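Local coordinates for diguanylate cyclase/phosphodiesterase-domain containing protein (Thermotoga maritima MSB8, PDB 6KHU) that is a putative diguanylate cyclase whose GGDEF-family domain resembles those of enzymes making cyclic di-GMP from two GTP, though its signature motif is degenerate, at residues A[6-12]-A[65-69]; A[30-36]-A[106-112]; A[54-58]-A[92-97]. All coordinates share one frame; numbering follows the deposited sequence.

Contact 1: A[6-12]-A[65-69]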
loop_
_atom_site.group_PDB
_atom_site.type_symbol
_atom_site.label_atom_id
_atom_site.label_comp_id
_atom_site.label_asym_id
_atom_site.label_seq_id
_atom_site.Cartn_x
_atom_site.Cartn_y
_atom_site.Cartn_z
ATOM N N VAL A 6 12.200 1.846 1.036
ATOM C CA VAL A 6 11.161 0.860 0.747
ATOM C C VAL A 6 11.529 -0.416 1.487
ATOM O O VAL A 6 12.653 -0.909 1.351
ATOM C CB VAL A 6 11.030 0.582 -0.767
ATOM C CG1 VAL A 6 10.128 -0.633 -1.025
ATOM C CG2 VAL A 6 10.519 1.806 -1.521
ATOM N N TYR A 7 10.580 -0.972 2.232
ATOM C CA TYR A 7 10.846 -2.100 3.118
ATOM C C TYR A 7 10.606 -3.445 2.436
ATOM O O TYR A 7 9.646 -3.613 1.675
ATOM C CB TYR A 7 9.977 -1.999 4.381
ATOM C CG TYR A 7 10.198 -0.719 5.182
ATOM C CD1 TYR A 7 11.292 -0.584 6.034
ATOM C CD2 TYR A 7 9.313 0.345 5.086
ATOM C CE1 TYR A 7 11.491 0.577 6.765
ATOM C CE2 TYR A 7 9.496 1.497 5.808
ATOM C CZ TYR A 7 10.586 1.612 6.643
ATOM O OH TYR A 7 10.753 2.769 7.343
ATOM N N ALA A 8 11.488 -4.405 2.720
ATOM C CA ALA A 8 11.258 -5.786 2.324
ATOM C C ALA A 8 9.987 -6.320 2.979
ATOM O O ALA A 8 9.516 -5.796 3.993
ATOM C CB ALA A 8 12.445 -6.667 2.724
ATOM N N LYS A 9 9.449 -7.398 2.405
ATOM C CA LYS A 9 8.142 -7.908 2.818
ATOM C C LYS A 9 8.035 -8.093 4.329
ATOM O O LYS A 9 7.117 -7.567 4.970
ATOM C CB LYS A 9 7.849 -9.231 2.116
ATOM C CG LYS A 9 6.494 -9.821 2.487
ATOM C CD LYS A 9 6.371 -11.259 1.979
ATOM C CE LYS A 9 4.936 -11.758 2.038
ATOM N NZ LYS A 9 4.881 -13.179 1.643
ATOM N N ASP A 10 8.956 -8.864 4.915
ATOM C CA ASP A 10 8.822 -9.203 6.329
ATOM C C ASP A 10 9.098 -7.997 7.214
ATOM O O ASP A 10 8.458 -7.833 8.259
ATOM C CB ASP A 10 9.745 -10.357 6.692
ATOM C CG ASP A 10 9.261 -11.683 6.131
ATOM O OD1 ASP A 10 8.184 -11.706 5.499
ATOM O OD2 ASP A 10 9.951 -12.706 6.326
ATOM N N HIS A 11 10.044 -7.144 6.812
ATOM C CA HIS A 11 10.258 -5.886 7.518
ATOM C C HIS A 11 8.983 -5.046 7.492
ATOM O O HIS A 11 8.502 -4.589 8.536
ATOM C CB HIS A 11 11.440 -5.135 6.876
ATOM C CG HIS A 11 11.942 -3.973 7.678
ATOM N ND1 HIS A 11 13.122 -3.322 7.385
ATOM C CD2 HIS A 11 11.423 -3.333 8.753
ATOM C CE1 HIS A 11 13.314 -2.340 8.246
ATOM N NE2 HIS A 11 12.291 -2.318 9.084
ATOM N N PHE A 12 8.407 -4.867 6.299
ATOM C CA PHE A 12 7.158 -4.130 6.138
ATOM C C PHE A 12 6.059 -4.681 7.041
ATOM O O PHE A 12 5.351 -3.923 7.721
ATOM C CB PHE A 12 6.706 -4.186 4.675
ATOM C CG PHE A 12 5.334 -3.613 4.457
ATOM C CD1 PHE A 12 5.158 -2.251 4.327
ATOM C CD2 PHE A 12 4.214 -4.438 4.424
ATOM C CE1 PHE A 12 3.889 -1.711 4.158
ATOM C CE2 PHE A 12 2.946 -3.910 4.253
ATOM C CZ PHE A 12 2.783 -2.540 4.122
ATOM N N SER A 65 4.426 3.632 5.520
ATOM C CA SER A 65 5.461 2.764 4.971
ATOM C C SER A 65 5.027 2.118 3.660
ATOM O O SER A 65 3.859 1.769 3.462
ATOM C CB SER A 65 5.867 1.646 5.959
ATOM O OG SER A 65 6.064 2.139 7.275
ATOM N N VAL A 66 6.017 1.917 2.794
ATOM C CA VAL A 66 5.877 1.209 1.527
ATOM C C VAL A 66 6.721 -0.054 1.595
ATOM O O VAL A 66 7.891 -0.008 2.004
ATOM C CB VAL A 66 6.334 2.084 0.344
ATOM C CG1 VAL A 66 6.149 1.343 -0.976
ATOM C CG2 VAL A 66 5.617 3.408 0.351
ATOM N N GLY A 67 6.153 -1.167 1.151
ATOM C CA GLY A 67 6.852 -2.431 1.173
ATOM C C GLY A 67 6.801 -3.138 -0.164
ATOM O O GLY A 67 5.820 -3.048 -0.908
ATOM N N ARG A 68 7.886 -3.853 -0.460
ATOM C CA ARG A 68 7.933 -4.791 -1.582
ATOM C C ARG A 68 7.279 -6.082 -1.108
ATOM O O ARG A 68 7.916 -6.923 -0.473
ATOM C CB ARG A 68 9.371 -5.021 -2.046
ATOM C CG ARG A 68 9.529 -5.941 -3.278
ATOM C CD ARG A 68 10.958 -6.490 -3.365
ATOM N NE ARG A 68 11.261 -7.193 -4.621
ATOM C CZ ARG A 68 11.230 -8.519 -4.772
ATOM N NH1 ARG A 68 10.892 -9.306 -3.754
ATOM N NH2 ARG A 68 11.524 -9.061 -5.952
ATOM N N TYR A 69 5.985 -6.234 -1.400
ATOM C CA TYR A 69 5.236 -7.358 -0.852
ATOM C C TYR A 69 5.557 -8.664 -1.577
ATOM O O TYR A 69 5.605 -9.723 -0.950
ATOM C CB TYR A 69 3.735 -7.062 -0.910
ATOM C CG TYR A 69 2.931 -8.067 -0.142
ATOM C CD1 TYR A 69 2.910 -8.052 1.241
ATOM C CD2 TYR A 69 2.225 -9.069 -0.800
ATOM C CE1 TYR A 69 2.195 -8.999 1.954
ATOM C CE2 TYR A 69 1.499 -10.005 -0.100
ATOM C CZ TYR A 69 1.490 -9.961 1.280
ATOM O OH TYR A 69 0.779 -10.898 1.985
HETATM O O HOH W 1 8.380 3.840 7.844
HETATM O O HOH W 2 4.936 -12.290 -1.139
#
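Residues 7-8, a weakly bonded strand, run parallel to strand 65-68, Tyr7 pairing with Gly67 (CA atoms 4.5 Å apart) and taking both backbone bonds. Its N gives a nearly straight bond to Val66 O (2.9 Å, 176°), and its O accepts from Arg68 N at 2.8 Å. The strand is short: Ala8 is already the N-cap residue of helix 9-26, whose first turn is closed by Phe12 N bonding to Ala8 O. That turn swings Phe12 back over the strand. A chi1 of 172° turns CG away from the backbone N and carries the ring directly over Gly67, Phe12 CD1 coming to 3.6 Å from Gly67 CA. Ser65 O meets the ring at its edge, in plane, 3.5 Å from Phe12 CE1; farther on, Phe12 packs against Phe77 of strand 73-79. The Tyr7 side chain leaves the strand on the face where Phe12 covers Gly67, with CE2 against Ser65 CB at 3.6 Å and CD1 over a face of the His11 imidazole. One water joins Tyr7 OH to Ser65 OG, which also bond to Arg5 and to Leu63 O respectively. At the other end the fully extended Lys9 chain passes obliquely over one face of Tyr69, a CH-pi contact with CE 4.1 Å from the ring centroid. A second water accepts from Lys9 NZ and donates to Tyr69 O, while the phenol bonds to Glu127. Val6 completes the seam more loosely, its CG1 lying near Val66 O and Arg68 N. The arrangement adds a short outermost strand and the start of helix 9-26 to strand 65-68, which leads into the beta hairpin with strand 73-79, the usual place of the GGDEF signature, a motif that here departs from the canonical sequence.

Contact 2: A[30-36]-A[106-112]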
loop_
_atom_site.group_PDB
_atom_site.type_symbol
_atom_site.label_atom_id
_atom_site.label_comp_id
_atom_site.label_asym_id
_atom_site.label_seq_id
_atom_site.Cartn_x
_atom_site.Cartn_y
_atom_site.Cartn_z
ATOM N N TYR A 30 -6.349 3.507 10.144
ATOM C CA TYR A 30 -5.314 3.518 9.118
ATOM C C TYR A 30 -5.801 2.671 7.949
ATOM O O TYR A 30 -6.752 1.900 8.078
ATOM C CB TYR A 30 -3.964 2.998 9.646
ATOM C CG TYR A 30 -3.944 1.504 9.893
ATOM C CD1 TYR A 30 -4.471 0.973 11.070
ATOM C CD2 TYR A 30 -3.412 0.624 8.952
ATOM C CE1 TYR A 30 -4.472 -0.390 11.306
ATOM C CE2 TYR A 30 -3.416 -0.761 9.177
ATOM C CZ TYR A 30 -3.935 -1.253 10.362
ATOM O OH TYR A 30 -3.945 -2.603 10.604
ATOM N N THR A 31 -5.133 2.806 6.805
ATOM C CA THR A 31 -5.555 2.107 5.602
ATOM C C THR A 31 -4.364 1.435 4.938
ATOM O O THR A 31 -3.273 2.009 4.876
ATOM C CB THR A 31 -6.258 3.080 4.643
ATOM O OG1 THR A 31 -7.437 3.587 5.287
ATOM C CG2 THR A 31 -6.670 2.378 3.358
ATOM N N ILE A 32 -4.582 0.208 4.467
ATOM C CA ILE A 32 -3.592 -0.579 3.742
ATOM C C ILE A 32 -3.977 -0.590 2.268
ATOM O O ILE A 32 -5.132 -0.869 1.926
ATOM C CB ILE A 32 -3.514 -2.022 4.276
ATOM C CG1 ILE A 32 -3.197 -2.031 5.776
ATOM C CG2 ILE A 32 -2.476 -2.822 3.503
ATOM C CD1 ILE A 32 -3.337 -3.399 6.419
ATOM N N PHE A 33 -3.014 -0.306 1.396
ATOM C CA PHE A 33 -3.215 -0.380 -0.044
ATOM C C PHE A 33 -2.289 -1.446 -0.607
ATOM O O PHE A 33 -1.120 -1.530 -0.210
ATOM C CB PHE A 33 -2.926 0.976 -0.756
ATOM C CG PHE A 33 -3.793 2.128 -0.303
ATOM C CD1 PHE A 33 -3.516 2.802 0.873
ATOM C CD2 PHE A 33 -4.850 2.565 -1.083
ATOM C CE1 PHE A 33 -4.288 3.863 1.283
ATOM C CE2 PHE A 33 -5.636 3.628 -0.668
ATOM C CZ PHE A 33 -5.355 4.274 0.524
ATOM N N PHE A 34 -2.812 -2.256 -1.538
ATOM C CA PHE A 34 -2.013 -3.178 -2.345
ATOM C C PHE A 34 -2.069 -2.759 -3.811
ATOM O O PHE A 34 -3.149 -2.458 -4.334
ATOM C CB PHE A 34 -2.539 -4.621 -2.241
ATOM C CG PHE A 34 -1.955 -5.420 -1.112
ATOM C CD1 PHE A 34 -1.695 -4.833 0.118
ATOM C CD2 PHE A 34 -1.691 -6.783 -1.284
ATOM C CE1 PHE A 34 -1.165 -5.587 1.172
ATOM C CE2 PHE A 34 -1.170 -7.546 -0.245
ATOM C CZ PHE A 34 -0.904 -6.949 0.991
ATOM N N VAL A 35 -0.914 -2.769 -4.484
ATOM C CA VAL A 35 -0.839 -2.539 -5.927
ATOM C C VAL A 35 -0.031 -3.676 -6.550
ATOM O O VAL A 35 1.141 -3.868 -6.210
ATOM C CB VAL A 35 -0.208 -1.176 -6.269
ATOM C CG1 VAL A 35 -0.083 -1.012 -7.787
ATOM C CG2 VAL A 35 -1.036 -0.038 -5.683
ATOM N N LYS A 36 -0.653 -4.436 -7.445
ATOM C CA LYS A 36 0.035 -5.488 -8.180
ATOM C C LYS A 36 0.207 -5.055 -9.630
ATOM O O LYS A 36 -0.770 -4.680 -10.285
ATOM C CB LYS A 36 -0.732 -6.814 -8.116
ATOM C CG LYS A 36 -0.073 -7.920 -8.946
ATOM C CD LYS A 36 -0.608 -9.305 -8.599
ATOM C CE LYS A 36 -0.039 -10.341 -9.561
ATOM N NZ LYS A 36 -0.504 -11.726 -9.272
ATOM N N SER A 106 -3.624 -3.856 -10.771
ATOM C CA SER A 106 -4.809 -3.941 -9.928
ATOM C C SER A 106 -4.503 -3.271 -8.597
ATOM O O SER A 106 -3.378 -3.356 -8.093
ATOM C CB SER A 106 -5.231 -5.399 -9.695
ATOM O OG SER A 106 -5.491 -6.065 -10.921
ATOM N N ILE A 107 -5.498 -2.600 -8.031
ATOM C CA ILE A 107 -5.311 -1.882 -6.779
ATOM C C ILE A 107 -6.476 -2.223 -5.866
ATOM O O ILE A 107 -7.606 -2.425 -6.321
ATOM C CB ILE A 107 -5.203 -0.353 -7.000
ATOM C CG1 ILE A 107 -4.947 0.391 -5.683
ATOM C CG2 ILE A 107 -6.461 0.180 -7.649
ATOM C CD1 ILE A 107 -4.461 1.841 -5.890
ATOM N N ALA A 108 -6.196 -2.297 -4.567
ATOM C CA ALA A 108 -7.233 -2.563 -3.579
ATOM C C ALA A 108 -6.788 -1.984 -2.243
ATOM O O ALA A 108 -5.595 -1.767 -2.014
ATOM C CB ALA A 108 -7.520 -4.065 -3.465
ATOM N N TYR A 109 -7.755 -1.702 -1.365
ATOM C CA TYR A 109 -7.422 -1.181 -0.046
ATOM C C TYR A 109 -8.391 -1.709 1.006
ATOM O O TYR A 109 -9.532 -2.065 0.700
ATOM C CB TYR A 109 -7.391 0.366 -0.029
ATOM C CG TYR A 109 -8.731 1.037 -0.242
ATOM C CD1 TYR A 109 -9.619 1.209 0.809
ATOM C CD2 TYR A 109 -9.099 1.514 -1.496
ATOM C CE1 TYR A 109 -10.843 1.826 0.621
ATOM C CE2 TYR A 109 -10.325 2.135 -1.696
ATOM C CZ TYR A 109 -11.188 2.286 -0.629
ATOM O OH TYR A 109 -12.404 2.904 -0.813
ATOM N N LYS A 110 -7.912 -1.753 2.254
ATOM C CA LYS A 110 -8.708 -2.138 3.414
ATOM C C LYS A 110 -8.441 -1.121 4.513
ATOM O O LYS A 110 -7.279 -0.848 4.824
ATOM C CB LYS A 110 -8.348 -3.540 3.902
ATOM C CG LYS A 110 -8.759 -4.664 2.976
ATOM C CD LYS A 110 -10.218 -5.004 3.150
ATOM C CE LYS A 110 -10.659 -6.084 2.164
ATOM N NZ LYS A 110 -12.054 -6.521 2.457
ATOM N N SER A 111 -9.498 -0.543 5.082
ATOM C CA SER A 111 -9.357 0.457 6.136
ATOM C C SER A 111 -9.665 -0.162 7.493
ATOM O O SER A 111 -10.651 -0.892 7.644
ATOM C CB SER A 111 -10.279 1.655 5.893
ATOM O OG SER A 111 -9.957 2.295 4.672
ATOM N N TYR A 112 -8.820 0.122 8.467
ATOM C CA TYR A 112 -9.077 -0.282 9.834
ATOM C C TYR A 112 -9.690 0.890 10.582
ATOM O O TYR A 112 -9.212 2.015 10.444
ATOM C CB TYR A 112 -7.776 -0.705 10.531
ATOM C CG TYR A 112 -7.924 -0.959 12.025
ATOM C CD1 TYR A 112 -8.318 -2.201 12.490
ATOM C CD2 TYR A 112 -7.667 0.047 12.968
ATOM C CE1 TYR A 112 -8.468 -2.459 13.844
ATOM C CE2 TYR A 112 -7.805 -0.206 14.349
ATOM C CZ TYR A 112 -8.216 -1.468 14.769
ATOM O OH TYR A 112 -8.372 -1.762 16.106
#
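The rings of Tyr30 and Tyr112 meet obliquely, planes 31° apart, with Tyr30 CE1 only 3.4 Å from Tyr112 CB; His20 makes an edge-to-face pair with Tyr112 and also bonds to Tyr30 OH. They belong to the antiparallel strand pair 30-37/105-112 at one edge of the GGDEF domain's central sheet, with 105-112 outermost. On the reverse face of the sheet Phe33 and Tyr109 run alongside one another in the same direction, their planes at 45°. Tyr109 CG stands between its own backbone N and carbonyl carbon (chi1 67°), and Tyr109 CB sits 3.5 Å from Phe33 CD2. Hydrogen-bonded pairs, from Tyr30 with Tyr112 to Lys36 with Ser106, alternate with non-hydrogen-bonded ones; Ile32 N to Lys110 O is almost straight, whereas Tyr30 N to Tyr112 O is stretched to 3.2 Å. Helices 9-26 and 119-130 cover the face bearing Tyr30 and Ile32, and helix 86-100 packs on that of Phe33 and Tyr109. Val35 CG2 and Ile107 CD1 touch at 3.9 Å on this latter face. Next to Tyr109, between Thr31 and Ser111, a polar contact is added: Ser111 OG donates to Thr31 OG1 over 2.9 Å, and Thr31 OG1 is also hydrogen-bonded to Val81 O.

Contact 3: A[54-58]-A[92-97]. With ZN (zinc ion), chain C.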
loop_
_atom_site.group_PDB
_atom_site.type_symbol
_atom_site.label_atom_id
_atom_site.label_comp_id
_atom_site.label_asym_id
_atom_site.label_seq_id
_atom_site.Cartn_x
_atom_site.Cartn_y
_atom_site.Cartn_z
ATOM N N ILE A 54 5.522 6.368 -6.681
ATOM C CA ILE A 54 4.156 6.878 -6.560
ATOM C C ILE A 54 3.613 6.607 -5.162
ATOM O O ILE A 54 3.021 7.485 -4.520
ATOM C CB ILE A 54 3.254 6.256 -7.642
ATOM C CG1 ILE A 54 3.558 6.854 -9.022
ATOM C CG2 ILE A 54 1.778 6.413 -7.267
ATOM C CD1 ILE A 54 2.897 6.084 -10.165
ATOM N N LEU A 55 3.810 5.382 -4.669
ATOM C CA LEU A 55 3.345 5.045 -3.323
ATOM C C LEU A 55 4.135 5.790 -2.260
ATOM O O LEU A 55 3.576 6.163 -1.219
ATOM C CB LEU A 55 3.437 3.536 -3.092
ATOM C CG LEU A 55 2.491 2.743 -3.985
ATOM C CD1 LEU A 55 2.804 1.279 -3.862
ATOM C CD2 LEU A 55 1.044 3.029 -3.635
ATOM N N LYS A 56 5.436 5.990 -2.485
ATOM C CA LYS A 56 6.218 6.824 -1.576
ATOM C C LYS A 56 5.621 8.218 -1.452
ATOM O O LYS A 56 5.702 8.839 -0.384
ATOM C CB LYS A 56 7.666 6.927 -2.053
ATOM C CG LYS A 56 8.582 5.815 -1.573
ATOM C CD LYS A 56 8.509 5.636 -0.048
ATOM C CE LYS A 56 9.037 6.841 0.715
ATOM N NZ LYS A 56 9.537 6.459 2.077
ATOM N N GLU A 57 5.016 8.722 -2.529
ATOM C CA GLU A 57 4.401 10.045 -2.492
ATOM C C GLU A 57 3.246 10.114 -1.503
ATOM O O GLU A 57 2.961 11.191 -0.965
ATOM C CB GLU A 57 3.913 10.431 -3.892
ATOM C CG GLU A 57 3.693 11.917 -4.058
ATOM C CD GLU A 57 3.207 12.287 -5.437
ATOM O OE1 GLU A 57 2.429 13.257 -5.540
ATOM O OE2 GLU A 57 3.615 11.619 -6.420
ATOM N N CYS A 58 2.555 8.992 -1.267
ATOM C CA CYS A 58 1.445 8.970 -0.313
ATOM C C CYS A 58 1.891 9.046 1.141
ATOM O O CYS A 58 1.048 9.249 2.019
ATOM C CB CYS A 58 0.624 7.690 -0.467
ATOM S SG CYS A 58 0.001 7.398 -2.121
ATOM N N ARG A 92 -5.780 9.113 -6.317
ATOM C CA ARG A 92 -4.511 9.777 -6.597
ATOM C C ARG A 92 -3.488 8.784 -7.136
ATOM O O ARG A 92 -2.786 9.075 -8.112
ATOM C CB ARG A 92 -3.980 10.478 -5.337
ATOM C CG ARG A 92 -4.701 11.784 -4.984
ATOM C CD ARG A 92 -4.435 12.217 -3.538
ATOM N NE ARG A 92 -3.017 12.469 -3.296
ATOM C CZ ARG A 92 -2.419 12.366 -2.109
ATOM N NH1 ARG A 92 -1.114 12.616 -1.998
ATOM N NH2 ARG A 92 -3.118 12.016 -1.032
ATOM N N ILE A 93 -3.396 7.600 -6.523
ATOM C CA ILE A 93 -2.477 6.581 -7.026
ATOM C C ILE A 93 -2.832 6.220 -8.468
ATOM O O ILE A 93 -1.957 6.153 -9.347
ATOM C CB ILE A 93 -2.482 5.341 -6.111
ATOM C CG1 ILE A 93 -1.955 5.698 -4.709
ATOM C CG2 ILE A 93 -1.663 4.210 -6.753
ATOM C CD1 ILE A 93 -2.355 4.709 -3.643
ATOM N N LYS A 94 -4.131 6.018 -8.737
ATOM C CA LYS A 94 -4.570 5.656 -10.088
ATOM C C LYS A 94 -4.245 6.756 -11.094
ATOM O O LYS A 94 -3.750 6.472 -12.192
ATOM C CB LYS A 94 -6.074 5.353 -10.091
ATOM C CG LYS A 94 -6.453 4.094 -9.276
ATOM C CD LYS A 94 -7.744 3.428 -9.774
ATOM C CE LYS A 94 -8.967 4.261 -9.419
ATOM N NZ LYS A 94 -10.248 3.510 -9.622
ATOM N N ASN A 95 -4.495 8.016 -10.720
ATOM C CA ASN A 95 -4.167 9.154 -11.579
ATOM C C ASN A 95 -2.680 9.199 -11.914
ATOM O O ASN A 95 -2.306 9.486 -13.056
ATOM C CB ASN A 95 -4.582 10.465 -10.911
ATOM C CG ASN A 95 -6.091 10.646 -10.858
ATOM O OD1 ASN A 95 -6.834 9.880 -11.457
ATOM N ND2 ASN A 95 -6.541 11.676 -10.144
ATOM N N HIS A 96 -1.815 8.930 -10.935
ATOM C CA HIS A 96 -0.380 8.920 -11.230
ATOM C C HIS A 96 -0.020 7.785 -12.179
ATOM O O HIS A 96 0.769 7.977 -13.115
ATOM C CB HIS A 96 0.435 8.825 -9.944
ATOM C CG HIS A 96 0.525 10.120 -9.196
ATOM N ND1 HIS A 96 -0.558 10.685 -8.556
ATOM C CD2 HIS A 96 1.561 10.972 -9.008
ATOM C CE1 HIS A 96 -0.195 11.833 -8.009
ATOM N NE2 HIS A 96 1.088 12.030 -8.266
ATOM N N ILE A 97 -0.573 6.592 -11.948
ATOM C CA ILE A 97 -0.323 5.485 -12.865
ATOM C C ILE A 97 -0.911 5.799 -14.240
ATOM O O ILE A 97 -0.312 5.472 -15.272
ATOM C CB ILE A 97 -0.870 4.168 -12.280
ATOM C CG1 ILE A 97 -0.332 3.961 -10.861
ATOM C CG2 ILE A 97 -0.485 2.986 -13.164
ATOM C CD1 ILE A 97 -0.790 2.680 -10.203
HETATM ZN ZN ZN C . 2.097 13.612 -7.501
HETATM O O HOH W 3 -1.547 10.695 1.315
#
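Glu57 and His96 reach a common zinc ion through different torsions: Glu57 stretches out, its CG turned away from the backbone N (chi1 -161°), whereas His96 sets CG anti to its carbonyl carbon (chi1 -77°). Glu57 OE1 and His96 NE2 each bind zinc at 2.0 Å, while Glu57 OE2 stays farther away, 2.7 Å from the metal. Carboxylate and imidazole planes are turned 79° apart. The other ring nitrogen, His96 ND1, donates to Arg92 O at 2.8 Å. This bond, one turn back on the same helix, fixes the ring's rotation; ND1 lies above the carbonyl plane, and His96 N reaches the same oxygen from the opposite face. The zinc thus links the C-terminal part of helix 41-57 to helix 86-100, the two helices that pack on one face of the ferredoxin-like sheet at the heart of a GGDEF fold. Away from the metal the interface is apolar: Ile54 CD1 is 3.7 Å from His96 CB and also meets Ile97 CG1. Leu55 CD2 touches Ile93 CD1 at 3.8 Å, and Cys58 SG lies 3.7 Å from Ile93 CG1. On the Arg92 side a water bridges Cys58 O and Arg92 NH2.

Contacts 1 and 2 lie in the same mixed sheet, whose order is 7-8, 65-68, 73-79, 30-37, 105-112; each joins one outermost strand to its neighbour, and their centres are about 14 Å apart. Tyr69 and Phe34 touch between them. Contact 3 joins helices 41-57 and 86-100 where they pack on the sheet, about 12 Å from contact 2 and 17 Å from contact 1, centre to centre. Its Ile93 packs on Ile107 and Phe33, and Leu55 and Lys56 meet Val66. Along the chain contact 1 alternates with the other two, while contact 3 falls within contact 2. The contacts thus tie both sheet edges and two helices over one face into a single GGDEF-family unit.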